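Local coordinates for protein Hcp1 (Flavobacterium johnsoniae, PDB 6BDC) that probably assembles as hexameric rings that form the inner tube of a type VI secretion system and may also act as a chaperone for secreted effectors, at residues L17-D22 and I42-E47; Y93-D98 and L105-M110. All coordinates share one frame; numbering follows the deposited sequence.

Contact 1: residues L17-D22 and I42-E47; sequences LNVSYD and IMIEVE
The amide of Asn18 and the carboxylate of Glu45 run side by side out of the same sheet surface, their planes turned 71° from each other. The two side chains meet along their stems, CB of Asn18 lying 4.1 Å from CB of Glu45. Glu45 reaches this position on an extended chain whose CG is anti to the backbone N (chi1 -177°). That CG also takes the CD1 methyl of Leu17 at 4.1 Å, while OE2 is hydrogen-bonded to Thr106 OG1 on the next strand. The third flat group, the Tyr21 ring, leaves from the other surface and leads away from strand 42-47; it is the residue's CB that touches Ile42 CG1, and its hydroxyl bonds Glu95 of the second subunit.

Beneath the side chains, the antiparallel strands 18-22 and 42-47 show how a ladder absorbs an extra residue. Leu17 and Asn18 both face Glu45, a classic beta bulge. Its two bonds join Leu17 N to Glu45 O and Glu45 N to Asn18 O, each 2.8 Å long. Regular pairing follows at Ser20 and Met43, where Met43 N gives a straight bond of 2.9 Å to Ser20 O and Ser20 N answers to Met43 O. Residues 18-22 also pair with a strand of the second subunit, so the sheet runs on across the interface. On the Tyr21 surface, Val19 and Ile44 lie alongside each other, with Val19 CG1 packed 3.6 Å from Ile44 CG1. The same Val19 methyl touches Ile42 CG2 at 4.2 Å.

The two surfaces therefore differ in chemistry. Val19, Ile42 and Ile44 supply a buried apolar layer, which Leu83 and Phe85 extend at Ile42. The Glu45 side is mixed, with a carboxylate tied down at one oxygen by a neighbouring threonine, which probably restricts its rotation.

Contact 2: residues Y93-D98 and L105-M110; sequences YKENFD and LTETFM
Tyr93 and Glu107 cross obliquely on one surface of a beta hairpin, the carboxylate plane standing 82° from that of the phenol ring. OE2 of Glu107 arrives at the ring edge, in the ring plane, and accepts a hydrogen bond from Tyr93 OH. The modelled separation of these two oxygens, 2.3 Å, is very short, and its exact value is doubtful. The meeting depends on different choices at the first torsion: CG of Tyr93 is anti to the backbone N (chi1 175°), whereas CG of Glu107 sits beside its own N (chi1 -76°).

A second carboxylate lies next to this pair. Glu95 and Glu107 have their carboxylate planes nearly aligned and stacked, and Glu107 CG rests 3.9 Å from Glu95 CD. Glu95 OE1 stands 4.4 Å from Glu107 OE2, a closeness of like charges that might favour protonation of one of them. Hydrogen bonds to Glu95 would partly offset the crowding of charge: Ser48 OG pairs with OE2, and Tyr21 OH of the third subunit with OE1. Hydrocarbon contacts flank the acids: Leu105 CD1 packs on Phe97 CB at 3.7 Å, and Phe109 CB on Tyr93 CD1 at 3.9 Å.

The backbones keep an unbroken antiparallel register. Asn96 and Thr106 exchange two nearly straight bonds, Asn96 N to Thr106 O being 3.0 Å. At Lys94 and Thr108 the pair is uneven, straight from Thr108 N to Lys94 O and weak in return.

Helix 53-60 packs against the Tyr93 surface, Leu54 touching Tyr93, Glu107 and Phe109 and Met58 joining it at Tyr93. Strand 41-47 borders residues 105-110 within the sheet, and residues 93-98 pair with a strand of the third subunit, so that this strand of the hairpin carries the sheet on into the neighbouring subunit.

In the fold
Both contacts are largely buried antiparallel pairs in one sheet, but contact 1 lies about 5 Å from the centre of the chain and contact 2 about 13 Å, measured centre to centre. Strands 41-47 and 105-113 are neighbours and join them, with Val46 N probably bonded to Glu107 O and Ile44 O to Phe109 N. Contact 1 is bulged and chiefly aliphatic on its Val19 surface; contact 2 is regular and sets acids and a phenol among its apolar groups. Their outer strands, 18-22 and 93-98, pair with strands of two different neighbouring subunits, where Tyr21 and Glu95 bond across both interfaces of this chain, and probably around the six-chain assembly.

Contact 1: residues L17-D22 and I42-E47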
ATOM      1  N   LEU A  17      14.347 -17.420   8.912  1.00102.89           N
ATOM      2  CA  LEU A  17      13.338 -16.523   9.451  1.00112.17           C
ATOM      3  C   LEU A  17      11.990 -16.747   8.775  1.00105.52           C
ATOM      4  O   LEU A  17      10.979 -16.950   9.454  1.00115.91           O
ATOM      5  CB  LEU A  17      13.800 -15.071   9.304  1.00109.23           C
ATOM      6  CG  LEU A  17      15.233 -14.813   9.786  1.00113.28           C
ATOM      7  CD1 LEU A  17      15.689 -13.394   9.446  1.00117.19           C
ATOM      8  CD2 LEU A  17      15.386 -15.077  11.300  1.00117.97           C
ATOM      9  N   ASN A  18      11.955 -16.727   7.441  1.00 85.93           N
ATOM     10  CA  ASN A  18      10.717 -16.898   6.691  1.00 84.72           C
ATOM     11  C   ASN A  18      10.909 -17.932   5.593  1.00 88.22           C
ATOM     12  O   ASN A  18      11.958 -17.968   4.945  1.00 89.39           O
ATOM     13  CB  ASN A  18      10.251 -15.580   6.051  1.00 97.92           C
ATOM     14  CG  ASN A  18       9.858 -14.531   7.074  1.00106.72           C
ATOM     15  OD1 ASN A  18       9.933 -14.760   8.279  1.00119.74           O
ATOM     16  ND2 ASN A  18       9.444 -13.365   6.591  1.00103.94           N
ATOM     17  N   VAL A  19       9.892 -18.769   5.389  1.00 82.32           N
ATOM     18  CA  VAL A  19       9.830 -19.654   4.235  1.00 78.46           C
ATOM     19  C   VAL A  19       8.435 -19.581   3.637  1.00 83.02           C
ATOM     20  O   VAL A  19       7.462 -19.246   4.320  1.00 83.75           O
ATOM     21  CB  VAL A  19      10.167 -21.124   4.571  1.00 78.14           C
ATOM     22  CG1 VAL A  19      11.140 -21.698   3.545  1.00 73.22           C
ATOM     23  CG2 VAL A  19      10.685 -21.259   5.987  1.00 90.53           C
ATOM     24  N   SER A  20       8.345 -19.902   2.347  1.00 81.04           N
ATOM     25  CA  SER A  20       7.066 -20.084   1.679  1.00 99.00           C
ATOM     26  C   SER A  20       7.296 -20.849   0.382  1.00 91.47           C
ATOM     27  O   SER A  20       8.359 -20.764  -0.236  1.00 75.44           O
ATOM     28  CB  SER A  20       6.356 -18.745   1.408  1.00 80.99           C
ATOM     29  OG  SER A  20       6.688 -18.227   0.133  1.00 77.01           O
ATOM     30  N   TYR A  21       6.280 -21.611  -0.013  1.00 85.37           N
ATOM     31  CA  TYR A  21       6.284 -22.343  -1.271  1.00 92.57           C
ATOM     32  C   TYR A  21       4.834 -22.534  -1.675  1.00 80.30           C
ATOM     33  O   TYR A  21       3.999 -22.896  -0.839  1.00 76.47           O
ATOM     34  CB  TYR A  21       7.005 -23.694  -1.150  1.00 76.27           C
ATOM     35  CG  TYR A  21       6.371 -24.653  -0.168  1.00 81.71           C
ATOM     36  CD1 TYR A  21       6.657 -24.577   1.188  1.00 94.42           C
ATOM     37  CD2 TYR A  21       5.484 -25.633  -0.595  1.00 93.50           C
ATOM     38  CE1 TYR A  21       6.079 -25.451   2.094  1.00 81.32           C
ATOM     39  CE2 TYR A  21       4.898 -26.510   0.303  1.00 92.77           C
ATOM     40  CZ  TYR A  21       5.202 -26.412   1.645  1.00 90.58           C
ATOM     41  OH  TYR A  21       4.624 -27.277   2.545  1.00 98.72           O
ATOM     42  N   ASP A  22       4.529 -22.271  -2.939  1.00 76.55           N
ATOM     43  CA  ASP A  22       3.141 -22.256  -3.363  1.00 89.61           C
ATOM     44  C   ASP A  22       3.001 -22.943  -4.711  1.00 90.96           C
ATOM     45  O   ASP A  22       3.924 -22.943  -5.530  1.00 79.26           O
ATOM     46  CB  ASP A  22       2.586 -20.820  -3.426  1.00 95.22           C
ATOM     47  CG  ASP A  22       3.271 -19.973  -4.471  1.00 96.86           C
ATOM     48  OD1 ASP A  22       2.844 -20.015  -5.643  1.00 97.52           O
ATOM     49  OD2 ASP A  22       4.225 -19.251  -4.120  1.00135.36           O
ATOM     50  N   ILE A  42      10.542 -21.898  -4.133  1.00 80.43           N
ATOM     51  CA  ILE A  42      10.600 -21.774  -2.680  1.00 63.69           C
ATOM     52  C   ILE A  42      11.316 -20.475  -2.332  1.00 70.52           C
ATOM     53  O   ILE A  42      12.382 -20.180  -2.888  1.00 81.18           O
ATOM     54  CB  ILE A  42      11.319 -22.973  -2.032  1.00 67.28           C
ATOM     55  CG1 ILE A  42      10.723 -24.294  -2.520  1.00 70.08           C
ATOM     56  CG2 ILE A  42      11.246 -22.881  -0.520  1.00 67.07           C
ATOM     57  CD1 ILE A  42      11.370 -25.513  -1.904  1.00 77.44           C
HETATM   58  N   MSE A  43      10.736 -19.705  -1.413  1.00 70.26           N
HETATM   59  CA  MSE A  43      11.315 -18.434  -0.974  1.00 56.88           C
HETATM   60  C   MSE A  43      11.756 -18.521   0.486  1.00 76.61           C
HETATM   61  O   MSE A  43      10.973 -18.924   1.344  1.00 85.85           O
HETATM   62  CB  MSE A  43      10.313 -17.297  -1.149  1.00 82.63           C
HETATM   63  CG  MSE A  43       9.026 -17.709  -1.846  1.00 86.86           C
HETATM   64 SE   MSE A  43       9.096 -17.645  -3.791  0.72114.37          SE
HETATM   65  CE  MSE A  43       8.055 -16.007  -4.066  1.00 81.93           C
ATOM     66  N   ILE A  44      13.008 -18.150   0.766  1.00 64.89           N
ATOM     67  CA  ILE A  44      13.596 -18.303   2.090  1.00 80.07           C
ATOM     68  C   ILE A  44      14.264 -16.995   2.496  1.00 88.51           C
ATOM     69  O   ILE A  44      14.778 -16.250   1.654  1.00 68.87           O
ATOM     70  CB  ILE A  44      14.616 -19.471   2.135  1.00 79.66           C
ATOM     71  CG1 ILE A  44      14.011 -20.753   1.566  1.00 74.41           C
ATOM     72  CG2 ILE A  44      15.101 -19.725   3.554  1.00 89.40           C
ATOM     73  CD1 ILE A  44      14.624 -21.194   0.254  1.00101.85           C
ATOM     74  N   GLU A  45      14.248 -16.716   3.801  1.00 81.76           N
ATOM     75  CA  GLU A  45      14.980 -15.599   4.381  1.00 70.36           C
ATOM     76  C   GLU A  45      15.842 -16.121   5.519  1.00 88.60           C
ATOM     77  O   GLU A  45      15.351 -16.843   6.392  1.00105.82           O
ATOM     78  CB  GLU A  45      14.039 -14.501   4.883  1.00 93.60           C
ATOM     79  CG  GLU A  45      14.769 -13.286   5.436  1.00 89.40           C
ATOM     80  CD  GLU A  45      13.857 -12.089   5.632  1.00100.48           C
ATOM     81  OE1 GLU A  45      12.658 -12.187   5.290  1.00 96.77           O
ATOM     82  OE2 GLU A  45      14.340 -11.046   6.122  1.00106.98           O
ATOM     83  N   VAL A  46      17.121 -15.749   5.513  1.00 99.59           N
ATOM     84  CA  VAL A  46      18.124 -16.366   6.371  1.00 89.23           C
ATOM     85  C   VAL A  46      18.924 -15.292   7.095  1.00 97.39           C
ATOM     86  O   VAL A  46      19.174 -14.210   6.558  1.00110.13           O
ATOM     87  CB  VAL A  46      19.062 -17.277   5.545  1.00 93.53           C
ATOM     88  CG1 VAL A  46      20.172 -17.840   6.404  1.00 97.41           C
ATOM     89  CG2 VAL A  46      18.271 -18.396   4.898  1.00104.37           C
ATOM     90  N   GLU A  47      19.315 -15.594   8.334  1.00 93.05           N
ATOM     91  CA  GLU A  47      20.303 -14.777   9.025  1.00101.38           C
ATOM     92  C   GLU A  47      21.661 -14.958   8.353  1.00108.97           C
ATOM     93  O   GLU A  47      22.127 -16.084   8.162  1.00118.85           O
ATOM     94  CB  GLU A  47      20.369 -15.159  10.504  1.00117.51           C
ATOM     95  CG  GLU A  47      20.131 -14.002  11.466  1.00121.99           C
ATOM     96  CD  GLU A  47      19.978 -14.466  12.905  1.00134.89           C
ATOM     97  OE1 GLU A  47      19.422 -15.564  13.117  1.00141.37           O
ATOM     98  OE2 GLU A  47      20.417 -13.737  13.824  1.00138.31           O
TER

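Contact 2: residues Y93-D98 and L105-M110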
ATOM      1  N   TYR A  93      18.373 -13.598  -5.677  1.00 64.98           N
ATOM      2  CA  TYR A  93      19.105 -13.471  -4.425  1.00 69.69           C
ATOM      3  C   TYR A  93      19.186 -11.999  -4.055  1.00 69.96           C
ATOM      4  O   TYR A  93      19.331 -11.146  -4.933  1.00 78.85           O
ATOM      5  CB  TYR A  93      20.515 -14.068  -4.537  1.00 76.79           C
ATOM      6  CG  TYR A  93      21.387 -13.874  -3.316  1.00 81.89           C
ATOM      7  CD1 TYR A  93      21.401 -14.815  -2.295  1.00 81.29           C
ATOM      8  CD2 TYR A  93      22.201 -12.756  -3.187  1.00 74.64           C
ATOM      9  CE1 TYR A  93      22.201 -14.647  -1.175  1.00 83.51           C
ATOM     10  CE2 TYR A  93      23.004 -12.578  -2.071  1.00 76.33           C
ATOM     11  CZ  TYR A  93      23.001 -13.526  -1.068  1.00 84.15           C
ATOM     12  OH  TYR A  93      23.795 -13.353   0.045  1.00 79.08           O
ATOM     13  N   LYS A  94      19.091 -11.713  -2.758  1.00 65.27           N
ATOM     14  CA  LYS A  94      19.222 -10.348  -2.260  1.00 64.02           C
ATOM     15  C   LYS A  94      19.671 -10.392  -0.809  1.00 69.95           C
ATOM     16  O   LYS A  94      18.978 -10.960   0.040  1.00101.83           O
ATOM     17  CB  LYS A  94      17.907  -9.580  -2.390  1.00 74.36           C
ATOM     18  CG  LYS A  94      17.796  -8.392  -1.448  1.00 87.79           C
ATOM     19  CD  LYS A  94      16.564  -7.549  -1.732  1.00 77.92           C
ATOM     20  CE  LYS A  94      16.184  -6.728  -0.510  1.00100.12           C
ATOM     21  NZ  LYS A  94      15.353  -5.545  -0.872  1.00 91.34           N
ATOM     22  N   GLU A  95      20.831  -9.811  -0.533  1.00 96.92           N
ATOM     23  CA  GLU A  95      21.300  -9.603   0.829  1.00 83.45           C
ATOM     24  C   GLU A  95      21.007  -8.161   1.209  1.00 79.73           C
ATOM     25  O   GLU A  95      21.370  -7.235   0.478  1.00 78.12           O
ATOM     26  CB  GLU A  95      22.793  -9.911   0.967  1.00 88.54           C
ATOM     27  CG  GLU A  95      23.306  -9.822   2.401  1.00 94.00           C
ATOM     28  CD  GLU A  95      24.539 -10.666   2.639  1.00102.46           C
ATOM     29  OE1 GLU A  95      25.249 -10.978   1.660  1.00108.85           O
ATOM     30  OE2 GLU A  95      24.795 -11.029   3.804  1.00108.62           O
ATOM     31  N   ASN A  96      20.328  -7.978   2.332  1.00 74.10           N
ATOM     32  CA  ASN A  96      19.818  -6.673   2.720  1.00 74.35           C
ATOM     33  C   ASN A  96      20.177  -6.418   4.170  1.00 88.73           C
ATOM     34  O   ASN A  96      19.955  -7.280   5.028  1.00 90.57           O
ATOM     35  CB  ASN A  96      18.298  -6.597   2.516  1.00 71.29           C
ATOM     36  CG  ASN A  96      17.688  -5.338   3.101  1.00 71.59           C
ATOM     37  OD1 ASN A  96      17.600  -4.308   2.432  1.00 90.75           O
ATOM     38  ND2 ASN A  96      17.249  -5.419   4.352  1.00 73.54           N
ATOM     39  N   PHE A  97      20.740  -5.246   4.437  1.00 89.33           N
ATOM     40  CA  PHE A  97      20.999  -4.801   5.796  1.00 90.99           C
ATOM     41  C   PHE A  97      20.086  -3.632   6.123  1.00 86.95           C
ATOM     42  O   PHE A  97      20.037  -2.649   5.378  1.00 92.16           O
ATOM     43  CB  PHE A  97      22.458  -4.397   5.990  1.00100.64           C
ATOM     44  CG  PHE A  97      22.710  -3.680   7.287  1.00110.87           C
ATOM     45  CD1 PHE A  97      22.388  -4.270   8.495  1.00116.48           C
ATOM     46  CD2 PHE A  97      23.271  -2.421   7.301  1.00115.78           C
ATOM     47  CE1 PHE A  97      22.620  -3.613   9.688  1.00116.42           C
ATOM     48  CE2 PHE A  97      23.499  -1.764   8.497  1.00122.95           C
ATOM     49  CZ  PHE A  97      23.174  -2.362   9.685  1.00120.96           C
ATOM     50  N   ASP A  98      19.363  -3.747   7.235  1.00131.85           N
ATOM     51  CA  ASP A  98      18.489  -2.693   7.732  1.00133.02           C
ATOM     52  C   ASP A  98      18.765  -2.515   9.216  1.00135.05           C
ATOM     53  O   ASP A  98      18.500  -3.425  10.007  1.00136.84           O
ATOM     54  CB  ASP A  98      17.015  -3.034   7.495  1.00136.58           C
ATOM     55  CG  ASP A  98      16.080  -2.235   8.385  1.00142.91           C
ATOM     56  OD1 ASP A  98      15.815  -2.679   9.523  1.00149.59           O
ATOM     57  OD2 ASP A  98      15.602  -1.167   7.944  1.00145.10           O
ATOM     58  N   LEU A 105      20.787  -8.146   9.479  1.00107.45           N
ATOM     59  CA  LEU A 105      21.396  -8.613   8.250  1.00115.22           C
ATOM     60  C   LEU A 105      20.798  -9.912   7.805  1.00105.63           C
ATOM     61  O   LEU A 105      21.024 -10.930   8.424  1.00117.86           O
ATOM     62  CB  LEU A 105      22.888  -8.782   8.445  1.00111.30           C
ATOM     63  CG  LEU A 105      23.708  -8.911   7.176  1.00110.86           C
ATOM     64  CD1 LEU A 105      23.176  -7.990   6.105  1.00100.86           C
ATOM     65  CD2 LEU A 105      25.135  -8.537   7.486  1.00125.54           C
ATOM     66  N   THR A 106      20.079  -9.891   6.691  1.00 97.93           N
ATOM     67  CA  THR A 106      19.389 -11.098   6.257  1.00 94.48           C
ATOM     68  C   THR A 106      19.645 -11.340   4.776  1.00101.81           C
ATOM     69  O   THR A 106      19.957 -10.419   4.015  1.00107.27           O
ATOM     70  CB  THR A 106      17.871 -11.020   6.494  1.00 89.09           C
ATOM     71  OG1 THR A 106      17.303 -10.006   5.652  1.00100.90           O
ATOM     72  CG2 THR A 106      17.565 -10.696   7.950  1.00 91.12           C
ATOM     73  N   GLU A 107      19.488 -12.601   4.376  1.00 84.38           N
ATOM     74  CA  GLU A 107      19.549 -13.015   2.980  1.00 82.28           C
ATOM     75  C   GLU A 107      18.184 -13.535   2.555  1.00 80.45           C
ATOM     76  O   GLU A 107      17.611 -14.396   3.227  1.00 84.42           O
ATOM     77  CB  GLU A 107      20.605 -14.104   2.775  1.00 85.32           C
ATOM     78  CG  GLU A 107      22.040 -13.612   2.771  1.00108.05           C
ATOM     79  CD  GLU A 107      23.038 -14.753   2.721  1.00 95.82           C
ATOM     80  OE1 GLU A 107      23.261 -15.395   3.768  1.00104.93           O
ATOM     81  OE2 GLU A 107      23.582 -15.024   1.631  1.00 91.58           O
ATOM     82  N   THR A 108      17.673 -13.022   1.436  1.00 73.78           N
ATOM     83  CA  THR A 108      16.375 -13.427   0.907  1.00 75.79           C
ATOM     84  C   THR A 108      16.557 -13.884  -0.531  1.00 80.20           C
ATOM     85  O   THR A 108      17.005 -13.106  -1.379  1.00 70.13           O
ATOM     86  CB  THR A 108      15.361 -12.285   0.978  1.00 75.64           C
ATOM     87  OG1 THR A 108      15.042 -12.015   2.347  1.00 85.97           O
ATOM     88  CG2 THR A 108      14.089 -12.658   0.227  1.00 65.47           C
ATOM     89  N   PHE A 109      16.203 -15.135  -0.810  1.00 70.63           N
ATOM     90  CA  PHE A 109      16.476 -15.714  -2.116  1.00 73.99           C
ATOM     91  C   PHE A 109      15.349 -16.659  -2.501  1.00 71.40           C
ATOM     92  O   PHE A 109      14.560 -17.096  -1.658  1.00 70.85           O
ATOM     93  CB  PHE A 109      17.825 -16.449  -2.134  1.00 90.24           C
ATOM     94  CG  PHE A 109      17.938 -17.546  -1.111  1.00 75.93           C
ATOM     95  CD1 PHE A 109      17.708 -18.867  -1.461  1.00 90.18           C
ATOM     96  CD2 PHE A 109      18.274 -17.256   0.199  1.00 78.23           C
ATOM     97  CE1 PHE A 109      17.814 -19.878  -0.518  1.00 80.97           C
ATOM     98  CE2 PHE A 109      18.380 -18.258   1.145  1.00 86.26           C
ATOM     99  CZ  PHE A 109      18.150 -19.571   0.787  1.00 85.30           C
HETATM  100  N   MSE A 110      15.287 -16.969  -3.792  1.00 72.16           N
HETATM  101  CA  MSE A 110      14.303 -17.905  -4.309  1.00 76.98           C
HETATM  102  C   MSE A 110      14.957 -18.945  -5.222  1.00 99.16           C
HETATM  103  O   MSE A 110      15.691 -18.607  -6.158  1.00 73.29           O
HETATM  104  CB  MSE A 110      13.189 -17.154  -5.042  1.00 78.51           C
HETATM  105  CG  MSE A 110      12.678 -17.808  -6.326  1.00 89.91           C
HETATM  106 SE   MSE A 110      10.928 -17.113  -6.847  1.00 93.51          SE
HETATM  107  CE  MSE A 110      11.159 -17.102  -8.793  1.00 91.36           C
TER